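Local structure of phosphate ABC transporter, phosphate-binding protein (Clostridium perfringens, 4Q8R) at residues S174-D179 against E240-V245; A77-A82 against R206-V211; D101-K106 against N168-I173. The protein probably serves as the high-affinity solute-binding component of an ABC-type phosphate transporter, capturing phosphate outside the membrane and delivering it for uptake. All blocks are in the same frame, centred on the assembly; numbering follows the deposited sequence. Where two conformers were deposited one is given.

Contact 1: S174-D179 against E240-V245; sequences SFSYVD and EHLIKV. With ZN (zinc ion), chain C.
Ser176 and Glu240 join two loops, the 3-10 turn that follows strand 169-174 and the C-terminal tail that leaves helix 231-239. The central bond runs from Ser176 OG to Glu240 O at 2.9 Å. With OG swung opposite the backbone N (chi1 -156°), the hydroxyl comes in within the carbonyl plane and on a lone pair, at a C=O...OG angle of 141°. A water adds a second link, donating to Ser176 O and Glu240 OE1, each at 2.8 Å. On the inner side, Ser176 CB rests on Leu242 CD2 at 4.0 Å. Phe175 brings CB to within 3.7 Å of His241 O, which lies at the edge of the phenyl ring, near its plane; an edge-to-face pair with Tyr202 also packs this ring. The His241 imidazole lies beside the 3-10 turn, an edge near Ser176 O, and its NE2 binds a zinc ion at 2.3 Å. The 3-10 turn is braced from within, since Ser174 OG accepts from Ser176 N at 3.0 Å, forming an ST turn, and is also hydrogen-bonded to Asp79. The tail side is a classic helix C-terminus: His241, with its positive phi of 63°, is the C-prime residue of a Schellman motif.

Contact 2: A77-A82 against R206-V211; sequences AYDGIA and RPFLAV
Asp79 and Arg206 pair across an antiparallel beta ladder between strands 71-86 and 205-213, in which Ala77-Phe208 and Asp79-Arg206 are hydrogen-bonded pairs and Tyr78-Pro207 is the non-hydrogen-bonded pair between them. Such strands, passing between the two lobes, are consistent with the hinge region of a periplasmic binding protein. Segments 77-82 and 206-211 run antiparallel with a strong twist, their directions 137° apart, and the pairing continues beyond them where Ile81 bonds to Val204.

The buried face carries Ala77, Asp79, Arg206 and Phe208, and it is packed tightly. Arg206 begins with CG wedged between its own backbone N and carbonyl carbon (chi1 36°) and bends again at the next bond, which lays the guanidinium beside the Asp79 carboxylate, the planes only 20° from coplanar. Ile81 reaches over one guanidinium face, CG1 lying 3.8 Å from Arg206 CZ. Asp79 CB sits over a face of the Phe208 ring, 3.3 Å from its CE1. Thr131 and the Ser59 carbonyl take further guanidinium N-H groups, and a bound phosphate ion lies about 5 Å from the Arg206 side chain, so the salt bridge probably orients an arginine at the edge of the anion pocket.

The opposite face is looser and partly open to solvent. There the Tyr78 ring lies along the neighbouring backbone, with Arg206 O 3.4 Å from CD2 and over the ring face, while Tyr78 CE1 touches Pro207 CB at 3.8 Å.

On the buried side, one oxygen, Asp79 OD2, accepts from two arginine nitrogens: NE of Arg206 at 2.8 Å on its anti lone pair and NH1 of Arg206 at 2.9 Å nearly end-on to its C-O bond, leaving OD1 of Asp79 to Ser174.

Contact 3: D101-K106 against N168-I173; sequences DIYTGK and NAIGYI
Tyr103, at the end of helix 96-103, reaches across to Ile170, Gly171 and Tyr172 on strand 169-174. Its CB points toward the strand, and the contacts begin farther out, on the ring. CE1 passes Ile170 CG2 at 4.4 Å; on the other flank CE2 meets Tyr172 CE2 at 3.7 Å, and CZ lies 3.9 Å from Tyr172 CD2. The two tyrosine rings are set obliquely, centroids 5.7 Å apart and planes at 49°. At the tip, OH comes 3.3 Å from Ile170 O and 3.4 Å from Gly171 CA, while the hydrogen bond of this buried hydroxyl goes to the carbonyl of Val123 on strand 121-125. Beside it, the preceding residue Ile102 meets Ile170 tip to tip, CG2 to CG2 at 4.1 Å. The strand residue holds this methyl between its backbone N and carbonyl carbon, while its CG1 branch runs anti to the N (chi1 -175°). Phe135 of helix 130-139 packs against both rings, edge-to-face with Tyr103 and stacked with Tyr172. Helix 96-103 thus packs against the parallel strands 121-125 and 169-174, with helix 130-139 as its neighbour around the tyrosines.

How the contacts relate
Strand 71-86 ties the three contacts together. Contacts 1 and 2 have centres about 9 Å apart: Ile243 N probably bonds to Tyr78 O at 2.8 Å, and Leu242 CD1 packs on Phe208 CE2 at 3.5 Å, so the C-terminal tail lies against the ladder. Contact 3 lies farther out, its centre about 22 Å from that of contact 2, yet the same sheet connects them, through a probable hydrogen bond from Ala82 N to Ile173 O at 2.8 Å. Strand 169-174 itself leads from contact 3 into contact 1. The Arg206 side chain of contact 2 lies about 5 Å from a bound phosphate ion; in contact 1 His241 binds a zinc ion, and contact 3 belongs to a lobe's interior.

Contact 1: S174-D179 against E240-V245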
ATOM      1  N   SER A 174      -0.829   1.804  -3.678  1.00 21.81           N
ATOM      2  CA  SER A 174      -1.837   0.734  -3.668  1.00 20.35           C
ATOM      3  C   SER A 174      -2.889   0.947  -4.792  1.00 22.60           C
ATOM      4  O   SER A 174      -3.317   2.074  -5.041  1.00 22.31           O
ATOM      5  CB  SER A 174      -2.568   0.777  -2.332  1.00 23.18           C
ATOM      6  OG  SER A 174      -3.788   0.050  -2.359  1.00 24.55           O
ATOM      7  N   PHE A 175      -3.327  -0.152  -5.382  1.00 22.67           N
ATOM      8  CA  PHE A 175      -4.382  -0.128  -6.379  1.00 25.67           C
ATOM      9  C   PHE A 175      -5.633   0.579  -5.819  1.00 29.26           C
ATOM     10  O   PHE A 175      -6.460   1.126  -6.604  1.00 28.97           O
ATOM     11  CB  PHE A 175      -4.812  -1.542  -6.704  1.00 25.89           C
ATOM     12  CG  PHE A 175      -3.908  -2.328  -7.613  1.00 29.41           C
ATOM     13  CD1 PHE A 175      -2.628  -1.902  -8.023  1.00 29.39           C
ATOM     14  CD2 PHE A 175      -4.373  -3.606  -8.093  1.00 30.37           C
ATOM     15  CE1 PHE A 175      -1.878  -2.689  -8.845  1.00 29.09           C
ATOM     16  CE2 PHE A 175      -3.632  -4.354  -8.958  1.00 30.83           C
ATOM     17  CZ  PHE A 175      -2.337  -3.910  -9.320  1.00 29.57           C
ATOM     18  N   SER A 176      -5.821   0.519  -4.479  1.00 26.00           N
ATOM     19  CA  SER A 176      -6.943   1.137  -3.800  1.00 28.58           C
ATOM     20  C   SER A 176      -7.077   2.643  -4.073  1.00 26.45           C
ATOM     21  O   SER A 176      -8.132   3.241  -3.953  1.00 31.10           O
ATOM     22  CB  SER A 176      -6.894   0.872  -2.271  1.00 28.15           C
ATOM     23  OG  SER A 176      -8.145   0.975  -1.751  1.00 38.12           O
ATOM     24  N   TYR A 177      -5.939   3.274  -4.405  1.00 25.26           N
ATOM     25  CA  TYR A 177      -5.911   4.712  -4.670  1.00 28.17           C
ATOM     26  C   TYR A 177      -5.907   5.044  -6.149  1.00 26.51           C
ATOM     27  O   TYR A 177      -5.938   6.220  -6.502  1.00 27.85           O
ATOM     28  CB  TYR A 177      -4.655   5.343  -4.071  1.00 23.51           C
ATOM     29  CG  TYR A 177      -4.707   5.505  -2.558  1.00 24.66           C
ATOM     30  CD1 TYR A 177      -4.581   4.404  -1.699  1.00 25.11           C
ATOM     31  CD2 TYR A 177      -4.900   6.766  -2.001  1.00 24.88           C
ATOM     32  CE1 TYR A 177      -4.608   4.580  -0.309  1.00 22.49           C
ATOM     33  CE2 TYR A 177      -4.965   6.939  -0.642  1.00 25.28           C
ATOM     34  CZ  TYR A 177      -4.827   5.864   0.210  1.00 23.95           C
ATOM     35  OH  TYR A 177      -4.810   6.172   1.550  1.00 24.94           O
ATOM     36  N   VAL A 178      -5.835   4.052  -7.018  1.00 24.62           N
ATOM     37  CA  VAL A 178      -5.735   4.338  -8.476  1.00 27.77           C
ATOM     38  C   VAL A 178      -7.116   4.724  -8.998  1.00 34.70           C
ATOM     39  O   VAL A 178      -8.091   4.108  -8.646  1.00 34.93           O
ATOM     40  CB  VAL A 178      -5.164   3.159  -9.265  1.00 26.51           C
ATOM     41  CG1 VAL A 178      -5.188   3.470 -10.765  1.00 30.99           C
ATOM     42  CG2 VAL A 178      -3.724   2.850  -8.814  1.00 28.19           C
ATOM     43  N   ASP A 179      -7.205   5.800  -9.756  1.00 30.94           N
ATOM     44  CA  ASP A 179      -8.417   6.164 -10.419  1.00 33.14           C
ATOM     45  C   ASP A 179      -8.035   6.812 -11.705  1.00 31.48           C
ATOM     46  O   ASP A 179      -6.870   6.757 -12.086  1.00 33.21           O
ATOM     47  CB  ASP A 179      -9.302   7.091  -9.560  1.00 35.80           C
ATOM     48  CG  ASP A 179      -8.584   8.379  -9.151  1.00 35.17           C
ATOM     49  OD1 ASP A 179      -7.635   8.781  -9.850  1.00 36.30           O
ATOM     50  OD2 ASP A 179      -8.971   8.975  -8.153  1.00 38.71           O
ATOM     51  N   GLU A 240     -12.908  -1.985  -2.851  1.00 32.23           N
ATOM     52  CA  GLU A 240     -11.767  -1.062  -2.689  1.00 27.58           C
ATOM     53  C   GLU A 240     -10.583  -1.461  -3.597  1.00 31.19           C
ATOM     54  O   GLU A 240      -9.461  -1.021  -3.356  1.00 32.69           O
ATOM     55  CB  GLU A 240     -11.381  -1.005  -1.210  1.00 32.52           C
ATOM     56  CG  GLU A 240     -12.467  -0.454  -0.338  1.00 38.37           C
ATOM     57  CD  GLU A 240     -12.765   1.012  -0.558  1.00 39.36           C
ATOM     58  OE1 GLU A 240     -11.862   1.750  -0.913  1.00 42.69           O
ATOM     59  OE2 GLU A 240     -13.900   1.452  -0.310  1.00 43.68           O
ATOM     60  N   HIS A 241     -10.843  -2.257  -4.647  1.00 33.01           N
ATOM     61  CA  HIS A 241      -9.841  -2.725  -5.610  1.00 33.26           C
ATOM     62  C   HIS A 241      -8.724  -3.607  -5.029  1.00 31.42           C
ATOM     63  O   HIS A 241      -7.635  -3.707  -5.554  1.00 33.52           O
ATOM     64  CB  HIS A 241      -9.231  -1.527  -6.313  1.00 38.42           C
ATOM     65  CG  HIS A 241     -10.248  -0.530  -6.754  1.00 44.81           C
ATOM     66  ND1 HIS A 241     -11.254  -0.855  -7.646  1.00 47.15           N
ATOM     67  CD2 HIS A 241     -10.456   0.760  -6.406  1.00 51.59           C
ATOM     68  CE1 HIS A 241     -12.023   0.202  -7.849  1.00 53.68           C
ATOM     69  NE2 HIS A 241     -11.554   1.198  -7.115  1.00 55.64           N
ATOM     70  N   LEU A 242      -9.066  -4.320  -3.976  1.00 30.96           N
ATOM     71  CA  LEU A 242      -8.197  -5.299  -3.365  1.00 32.87           C
ATOM     72  C   LEU A 242      -8.523  -6.713  -3.767  1.00 33.65           C
ATOM     73  O   LEU A 242      -9.534  -6.962  -4.443  1.00 36.41           O
ATOM     74  CB  LEU A 242      -8.280  -5.150  -1.876  1.00 29.26           C
ATOM     75  CG  LEU A 242      -8.086  -3.721  -1.324  1.00 25.84           C
ATOM     76  CD1 LEU A 242      -8.256  -3.712   0.189  1.00 27.59           C
ATOM     77  CD2 LEU A 242      -6.717  -3.121  -1.710  1.00 27.42           C
ATOM     78  N   ILE A 243      -7.724  -7.648  -3.317  1.00 34.12           N
ATOM     79  CA  ILE A 243      -7.904  -9.057  -3.609  1.00 35.65           C
ATOM     80  C   ILE A 243      -8.365  -9.777  -2.352  1.00 34.98           C
ATOM     81  O   ILE A 243      -7.755  -9.656  -1.295  1.00 34.22           O
ATOM     82  CB  ILE A 243      -6.595  -9.686  -4.106  1.00 37.19           C
ATOM     83  CG1 ILE A 243      -6.171  -9.105  -5.461  1.00 36.05           C
ATOM     84  CG2 ILE A 243      -6.696 -11.196  -4.187  1.00 37.83           C
ATOM     85  CD1 ILE A 243      -5.607  -7.701  -5.375  1.00 38.04           C
ATOM     86  N   LYS A 244      -9.475 -10.512  -2.451  1.00 34.06           N
ATOM     87  CA  LYS A 244     -10.012 -11.203  -1.313  1.00 35.39           C
ATOM     88  C   LYS A 244      -9.062 -12.256  -0.804  1.00 40.89           C
ATOM     89  O   LYS A 244      -8.347 -12.919  -1.575  1.00 40.92           O
ATOM     90  CB  LYS A 244     -11.372 -11.891  -1.653  1.00 35.34           C
ATOM     91  CG  LYS A 244     -12.483 -10.920  -1.956  1.00 34.89           C
ATOM     92  CD  LYS A 244     -13.766 -11.714  -2.275  1.00 39.28           C
ATOM     93  CE  LYS A 244     -14.909 -10.817  -2.674  1.00 39.13           C
ATOM     94  NZ  LYS A 244     -16.219 -11.531  -2.952  1.00 40.91           N
ATOM     95  N   VAL A 245      -9.010 -12.339   0.504  1.00 42.99           N
ATOM     96  CA  VAL A 245      -8.502 -13.444   1.248  1.00 45.40           C
ATOM     97  C   VAL A 245      -7.441 -13.330   2.290  1.00 54.90           C
ATOM     98  O   VAL A 245      -7.151 -12.235   2.761  1.00 67.89           O
ATOM     99  CB  VAL A 245      -8.433 -14.709   0.398  1.00 32.05           C
ATOM    100  CG1 VAL A 245      -7.231 -15.519   0.703  1.00 37.76           C
ATOM    101  CG2 VAL A 245      -9.688 -15.467   0.651  1.00 33.41           C
TER
HETATM  102 ZN    ZN C 302     -12.609   3.175  -6.523  1.00 94.81          ZN
HETATM  103  O   HOH W   1     -10.684   2.419  -3.312  1.00 45.93           O

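Contact 2: A77-A82 against R206-V211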
ATOM      1  N   ALA A  77      -6.623  -8.914   3.266  1.00 29.26           N
ATOM      2  CA  ALA A  77      -6.670  -8.651   1.811  1.00 30.79           C
ATOM      3  C   ALA A  77      -5.276  -8.861   1.237  1.00 29.00           C
ATOM      4  O   ALA A  77      -4.281  -8.904   1.991  1.00 30.96           O
ATOM      5  CB  ALA A  77      -7.164  -7.256   1.491  1.00 31.81           C
ATOM      6  N   TYR A  78      -5.213  -8.996  -0.087  1.00 32.72           N
ATOM      7  CA  TYR A  78      -3.947  -8.800  -0.812  1.00 31.77           C
ATOM      8  C   TYR A  78      -4.141  -7.551  -1.651  1.00 27.16           C
ATOM      9  O   TYR A  78      -5.278  -7.152  -1.943  1.00 30.29           O
ATOM     10  CB  TYR A  78      -3.547 -10.067  -1.577  1.00 35.13           C
ATOM     11  CG  TYR A  78      -2.161 -10.516  -1.435  1.00 44.85           C
ATOM     12  CD1 TYR A  78      -1.723 -11.209  -0.289  1.00 49.31           C
ATOM     13  CD2 TYR A  78      -1.213 -10.243  -2.476  1.00 57.83           C
ATOM     14  CE1 TYR A  78      -0.375 -11.602  -0.188  1.00 57.52           C
ATOM     15  CE2 TYR A  78       0.116 -10.632  -2.385  1.00 50.82           C
ATOM     16  CZ  TYR A  78       0.547 -11.299  -1.247  1.00 64.73           C
ATOM     17  OH  TYR A  78       1.888 -11.640  -1.171  1.00 53.98           O
ATOM     18  N   ASP A  79      -3.039  -6.900  -1.995  1.00 27.44           N
ATOM     19  CA  ASP A  79      -3.056  -5.603  -2.620  1.00 26.93           C
ATOM     20  C   ASP A  79      -1.926  -5.487  -3.661  1.00 27.92           C
ATOM     21  O   ASP A  79      -0.745  -5.757  -3.359  1.00 28.76           O
ATOM     22  CB  ASP A  79      -2.876  -4.504  -1.576  1.00 27.88           C
ATOM     23  CG  ASP A  79      -2.877  -3.100  -2.160  1.00 26.27           C
ATOM     24  OD1 ASP A  79      -3.828  -2.668  -2.832  1.00 28.21           O
ATOM     25  OD2 ASP A  79      -1.940  -2.351  -1.891  1.00 27.56           O
ATOM     26  N   GLY A  80      -2.276  -5.043  -4.857  1.00 26.87           N
ATOM     27  CA  GLY A  80      -1.314  -4.707  -5.857  1.00 25.37           C
ATOM     28  C   GLY A  80      -0.738  -3.333  -5.622  1.00 23.87           C
ATOM     29  O   GLY A  80      -1.383  -2.442  -5.046  1.00 26.25           O
ATOM     30  N   ILE A  81       0.506  -3.171  -6.048  1.00 24.41           N
ATOM     31  CA  ILE A  81       1.136  -1.850  -6.022  1.00 24.90           C
ATOM     32  C   ILE A  81       1.278  -1.439  -7.520  1.00 21.15           C
ATOM     33  O   ILE A  81       1.949  -2.121  -8.324  1.00 24.67           O
ATOM     34  CB  ILE A  81       2.503  -1.859  -5.384  1.00 22.18           C
ATOM     35  CG1 ILE A  81       2.399  -2.310  -3.890  1.00 22.54           C
ATOM     36  CG2 ILE A  81       3.170  -0.476  -5.512  1.00 23.53           C
ATOM     37  CD1 ILE A  81       3.713  -2.520  -3.236  1.00 22.85           C
ATOM     38  N   ALA A  82       0.664  -0.325  -7.837  1.00 24.83           N
ATOM     39  CA  ALA A  82       0.747   0.288  -9.154  1.00 23.72           C
ATOM     40  C   ALA A  82       1.916   1.271  -9.194  1.00 23.69           C
ATOM     41  O   ALA A  82       2.234   1.909  -8.233  1.00 24.21           O
ATOM     42  CB  ALA A  82      -0.514   1.043  -9.461  1.00 26.59           C
ATOM     43  N   ARG A 206       1.377  -7.379  -2.268  1.00 25.93           N
ATOM     44  CA  ARG A 206       1.749  -7.558  -0.880  1.00 25.08           C
ATOM     45  C   ARG A 206       0.470  -7.790  -0.033  1.00 27.35           C
ATOM     46  O   ARG A 206      -0.647  -7.490  -0.500  1.00 27.21           O
ATOM     47  CB  ARG A 206       2.600  -6.375  -0.353  1.00 28.36           C
ATOM     48  CG  ARG A 206       2.228  -5.017  -0.891  1.00 26.12           C
ATOM     49  CD  ARG A 206       0.877  -4.568  -0.311  1.00 24.58           C
ATOM     50  NE  ARG A 206       0.436  -3.272  -0.782  1.00 24.83           N
ATOM     51  CZ  ARG A 206       0.937  -2.115  -0.393  1.00 23.11           C
ATOM     52  NH1 ARG A 206       0.440  -1.020  -0.892  1.00 23.20           N
ATOM     53  NH2 ARG A 206       1.979  -2.066   0.477  1.00 23.31           N
ATOM     54  N   PRO A 207       0.616  -8.394   1.151  1.00 28.51           N
ATOM     55  CA  PRO A 207      -0.581  -8.539   2.021  1.00 26.97           C
ATOM     56  C   PRO A 207      -0.961  -7.249   2.737  1.00 25.37           C
ATOM     57  O   PRO A 207      -0.124  -6.359   2.992  1.00 25.67           O
ATOM     58  CB  PRO A 207      -0.117  -9.567   3.067  1.00 30.95           C
ATOM     59  CG  PRO A 207       1.384  -9.254   3.233  1.00 30.11           C
ATOM     60  CD  PRO A 207       1.814  -8.986   1.773  1.00 30.89           C
ATOM     61  N   PHE A 208      -2.230  -7.183   3.122  1.00 25.28           N
ATOM     62  CA  PHE A 208      -2.745  -6.305   4.160  1.00 26.15           C
ATOM     63  C   PHE A 208      -2.926  -7.146   5.401  1.00 28.62           C
ATOM     64  O   PHE A 208      -3.585  -8.200   5.330  1.00 27.47           O
ATOM     65  CB  PHE A 208      -4.050  -5.649   3.777  1.00 27.60           C
ATOM     66  CG  PHE A 208      -3.964  -4.523   2.764  1.00 25.20           C
ATOM     67  CD1 PHE A 208      -2.749  -4.046   2.206  1.00 25.89           C
ATOM     68  CD2 PHE A 208      -5.142  -3.861   2.382  1.00 26.76           C
ATOM     69  CE1 PHE A 208      -2.751  -2.985   1.316  1.00 26.25           C
ATOM     70  CE2 PHE A 208      -5.124  -2.792   1.531  1.00 23.25           C
ATOM     71  CZ  PHE A 208      -3.925  -2.343   0.984  1.00 25.43           C
ATOM     72  N   LEU A 209      -2.311  -6.701   6.506  1.00 26.91           N
ATOM     73  CA  LEU A 209      -2.376  -7.387   7.794  1.00 28.75           C
ATOM     74  C   LEU A 209      -2.986  -6.522   8.850  1.00 26.79           C
ATOM     75  O   LEU A 209      -2.736  -5.297   8.921  1.00 27.47           O
ATOM     76  CB  LEU A 209      -0.972  -7.812   8.276  1.00 29.38           C
ATOM     77  CG  LEU A 209      -0.097  -8.632   7.358  1.00 29.44           C
ATOM     78  CD1 LEU A 209       1.284  -8.807   7.975  1.00 34.18           C
ATOM     79  CD2 LEU A 209      -0.772  -9.950   7.014  1.00 31.97           C
ATOM     80  N   ALA A 210      -3.826  -7.151   9.690  1.00 28.32           N
ATOM     81  CA  ALA A 210      -4.209  -6.619  10.962  1.00 25.48           C
ATOM     82  C   ALA A 210      -3.338  -7.382  11.981  1.00 31.40           C
ATOM     83  O   ALA A 210      -3.291  -8.642  11.929  1.00 29.84           O
ATOM     84  CB  ALA A 210      -5.683  -6.951  11.202  1.00 26.09           C
ATOM     85  N   VAL A 211      -2.638  -6.652  12.864  1.00 28.08           N
ATOM     86  CA  VAL A 211      -1.739  -7.201  13.804  1.00 29.24           C
ATOM     87  C   VAL A 211      -2.113  -6.721  15.205  1.00 26.65           C
ATOM     88  O   VAL A 211      -2.614  -5.618  15.401  1.00 27.21           O
ATOM     89  CB  VAL A 211      -0.237  -6.906  13.498  1.00 27.04           C
ATOM     90  CG1 VAL A 211       0.120  -7.376  12.108  1.00 28.85           C
ATOM     91  CG2 VAL A 211       0.102  -5.417  13.697  1.00 28.12           C
TER

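Contact 3: D101-K106 against N168-I173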
ATOM      1  N   ASP A 101      15.976   0.622 -12.633  1.00 21.28           N
ATOM      2  CA  ASP A 101      16.869   1.635 -13.224  1.00 21.35           C
ATOM      3  C   ASP A 101      16.405   3.046 -13.000  1.00 21.50           C
ATOM      4  O   ASP A 101      17.225   3.940 -12.745  1.00 22.20           O
ATOM      5  CB  ASP A 101      16.991   1.401 -14.730  1.00 24.18           C
ATOM      6  CG  ASP A 101      17.814   0.203 -15.089  1.00 26.93           C
ATOM      7  OD1 ASP A 101      18.453  -0.463 -14.210  1.00 26.35           O
ATOM      8  OD2 ASP A 101      17.898  -0.074 -16.299  1.00 28.86           O
ATOM      9  N   ILE A 102      15.102   3.306 -13.058  1.00 21.01           N
ATOM     10  CA  ILE A 102      14.578   4.595 -12.702  1.00 19.65           C
ATOM     11  C   ILE A 102      14.815   4.937 -11.236  1.00 20.14           C
ATOM     12  O   ILE A 102      15.317   6.028 -10.892  1.00 19.77           O
ATOM     13  CB  ILE A 102      13.042   4.672 -12.990  1.00 19.99           C
ATOM     14  CG1 ILE A 102      12.781   4.501 -14.524  1.00 19.33           C
ATOM     15  CG2 ILE A 102      12.428   5.967 -12.516  1.00 22.38           C
ATOM     16  CD1 ILE A 102      11.339   4.141 -14.753  1.00 22.03           C
ATOM     17  N   TYR A 103      14.466   4.029 -10.354  1.00 18.79           N
ATOM     18  CA  TYR A 103      14.519   4.322  -8.909  1.00 19.21           C
ATOM     19  C   TYR A 103      15.949   4.386  -8.377  1.00 19.54           C
ATOM     20  O   TYR A 103      16.179   5.007  -7.350  1.00 21.68           O
ATOM     21  CB  TYR A 103      13.607   3.381  -8.122  1.00 18.89           C
ATOM     22  CG  TYR A 103      12.239   3.968  -8.042  1.00 17.29           C
ATOM     23  CD1 TYR A 103      11.321   3.791  -9.127  1.00 21.05           C
ATOM     24  CD2 TYR A 103      11.810   4.691  -6.983  1.00 18.50           C
ATOM     25  CE1 TYR A 103      10.133   4.437  -9.099  1.00 21.66           C
ATOM     26  CE2 TYR A 103      10.597   5.324  -6.937  1.00 19.62           C
ATOM     27  CZ  TYR A 103       9.754   5.217  -8.035  1.00 19.69           C
ATOM     28  OH  TYR A 103       8.536   5.848  -8.048  1.00 21.27           O
ATOM     29  N   THR A 104      16.901   3.808  -9.061  1.00 20.26           N
ATOM     30  CA  THR A 104      18.290   3.895  -8.615  1.00 20.48           C
ATOM     31  C   THR A 104      19.025   4.999  -9.337  1.00 20.52           C
ATOM     32  O   THR A 104      20.239   5.141  -9.167  1.00 23.15           O
ATOM     33  CB  THR A 104      19.034   2.548  -8.816  1.00 22.05           C
ATOM     34  OG1 THR A 104      19.058   2.186 -10.202  1.00 23.90           O
ATOM     35  CG2 THR A 104      18.400   1.415  -7.987  1.00 23.44           C
ATOM     36  N   GLY A 105      18.353   5.718 -10.228  1.00 21.43           N
ATOM     37  CA  GLY A 105      18.944   6.861 -10.913  1.00 22.91           C
ATOM     38  C   GLY A 105      19.792   6.510 -12.128  1.00 21.67           C
ATOM     39  O   GLY A 105      20.521   7.358 -12.654  1.00 22.93           O
ATOM     40  N   LYS A 106      19.755   5.261 -12.596  1.00 24.46           N
ATOM     41  CA  LYS A 106      20.466   4.900 -13.798  0.50 24.31           C
ATOM     42  C   LYS A 106      19.833   5.516 -15.042  1.00 23.40           C
ATOM     43  O   LYS A 106      20.507   6.051 -15.941  1.00 28.63           O
ATOM     44  CB  LYS A 106      20.581   3.405 -13.900  0.50 24.48           C
ATOM     45  CG  LYS A 106      21.467   2.964 -15.023  0.50 25.16           C
ATOM     46  CD  LYS A 106      21.163   1.539 -15.362  0.50 36.21           C
ATOM     47  CE  LYS A 106      21.792   0.642 -14.318  0.50 43.48           C
ATOM     48  NZ  LYS A 106      23.236   0.983 -14.234  0.50 46.25           N
ATOM     49  N   ASN A 168       5.937  14.849 -15.377  1.00 23.93           N
ATOM     50  CA  ASN A 168       7.048  13.990 -15.506  1.00 25.47           C
ATOM     51  C   ASN A 168       7.294  13.062 -14.332  1.00 22.60           C
ATOM     52  O   ASN A 168       8.316  12.431 -14.291  1.00 23.17           O
ATOM     53  CB  ASN A 168       8.272  14.826 -15.772  1.00 30.83           C
ATOM     54  CG  ASN A 168       8.146  15.539 -17.101  1.00 31.76           C
ATOM     55  OD1 ASN A 168       7.776  14.919 -18.083  1.00 33.06           O
ATOM     56  ND2 ASN A 168       8.453  16.791 -17.131  1.00 34.23           N
ATOM     57  N   ALA A 169       6.354  13.030 -13.388  1.00 21.30           N
ATOM     58  CA  ALA A 169       6.535  12.231 -12.197  1.00 23.73           C
ATOM     59  C   ALA A 169       6.194  10.741 -12.387  1.00 22.53           C
ATOM     60  O   ALA A 169       5.336  10.338 -13.224  1.00 24.17           O
ATOM     61  CB  ALA A 169       5.683  12.811 -11.121  1.00 24.42           C
ATOM     62  N   ILE A 170       6.757   9.916 -11.518  1.00 19.85           N
ATOM     63  CA  ILE A 170       6.428   8.526 -11.404  1.00 20.38           C
ATOM     64  C   ILE A 170       6.409   8.229  -9.892  1.00 19.36           C
ATOM     65  O   ILE A 170       7.293   8.715  -9.116  1.00 22.22           O
ATOM     66  CB  ILE A 170       7.382   7.632 -12.173  1.00 19.58           C
ATOM     67  CG1 ILE A 170       6.918   6.189 -12.129  1.00 22.39           C
ATOM     68  CG2 ILE A 170       8.877   7.745 -11.680  1.00 23.07           C
ATOM     69  CD1 ILE A 170       7.630   5.246 -13.071  1.00 26.79           C
ATOM     70  N   GLY A 171       5.405   7.462  -9.438  1.00 20.90           N
ATOM     71  CA  GLY A 171       5.340   7.034  -8.032  1.00 22.14           C
ATOM     72  C   GLY A 171       4.741   5.660  -7.947  1.00 22.91           C
ATOM     73  O   GLY A 171       4.404   5.070  -8.947  1.00 24.49           O
ATOM     74  N   TYR A 172       4.607   5.142  -6.718  1.00 21.31           N
ATOM     75  CA  TYR A 172       3.990   3.841  -6.498  1.00 20.57           C
ATOM     76  C   TYR A 172       2.961   3.961  -5.401  1.00 20.63           C
ATOM     77  O   TYR A 172       3.098   4.694  -4.453  1.00 21.09           O
ATOM     78  CB  TYR A 172       5.038   2.787  -6.206  1.00 21.97           C
ATOM     79  CG  TYR A 172       6.029   3.174  -5.097  1.00 19.13           C
ATOM     80  CD1 TYR A 172       5.672   3.112  -3.737  1.00 20.46           C
ATOM     81  CD2 TYR A 172       7.339   3.562  -5.415  1.00 19.88           C
ATOM     82  CE1 TYR A 172       6.610   3.413  -2.745  1.00 20.88           C
ATOM     83  CE2 TYR A 172       8.231   3.907  -4.426  1.00 20.47           C
ATOM     84  CZ  TYR A 172       7.860   3.839  -3.128  1.00 19.71           C
ATOM     85  OH  TYR A 172       8.757   4.148  -2.126  1.00 19.53           O
ATOM     86  N   ILE A 173       1.895   3.197  -5.559  1.00 19.91           N
ATOM     87  CA  ILE A 173       0.753   3.331  -4.688  1.00 21.23           C
ATOM     88  C   ILE A 173      -0.135   2.116  -4.765  1.00 20.92           C
ATOM     89  O   ILE A 173      -0.194   1.445  -5.786  1.00 23.04           O
ATOM     90  CB  ILE A 173      -0.029   4.566  -5.114  1.00 23.98           C
ATOM     91  CG1 ILE A 173      -0.938   5.075  -4.030  1.00 22.99           C
ATOM     92  CG2 ILE A 173      -0.842   4.327  -6.426  1.00 24.46           C
ATOM     93  CD1 ILE A 173      -1.492   6.432  -4.297  1.00 24.94           C
TER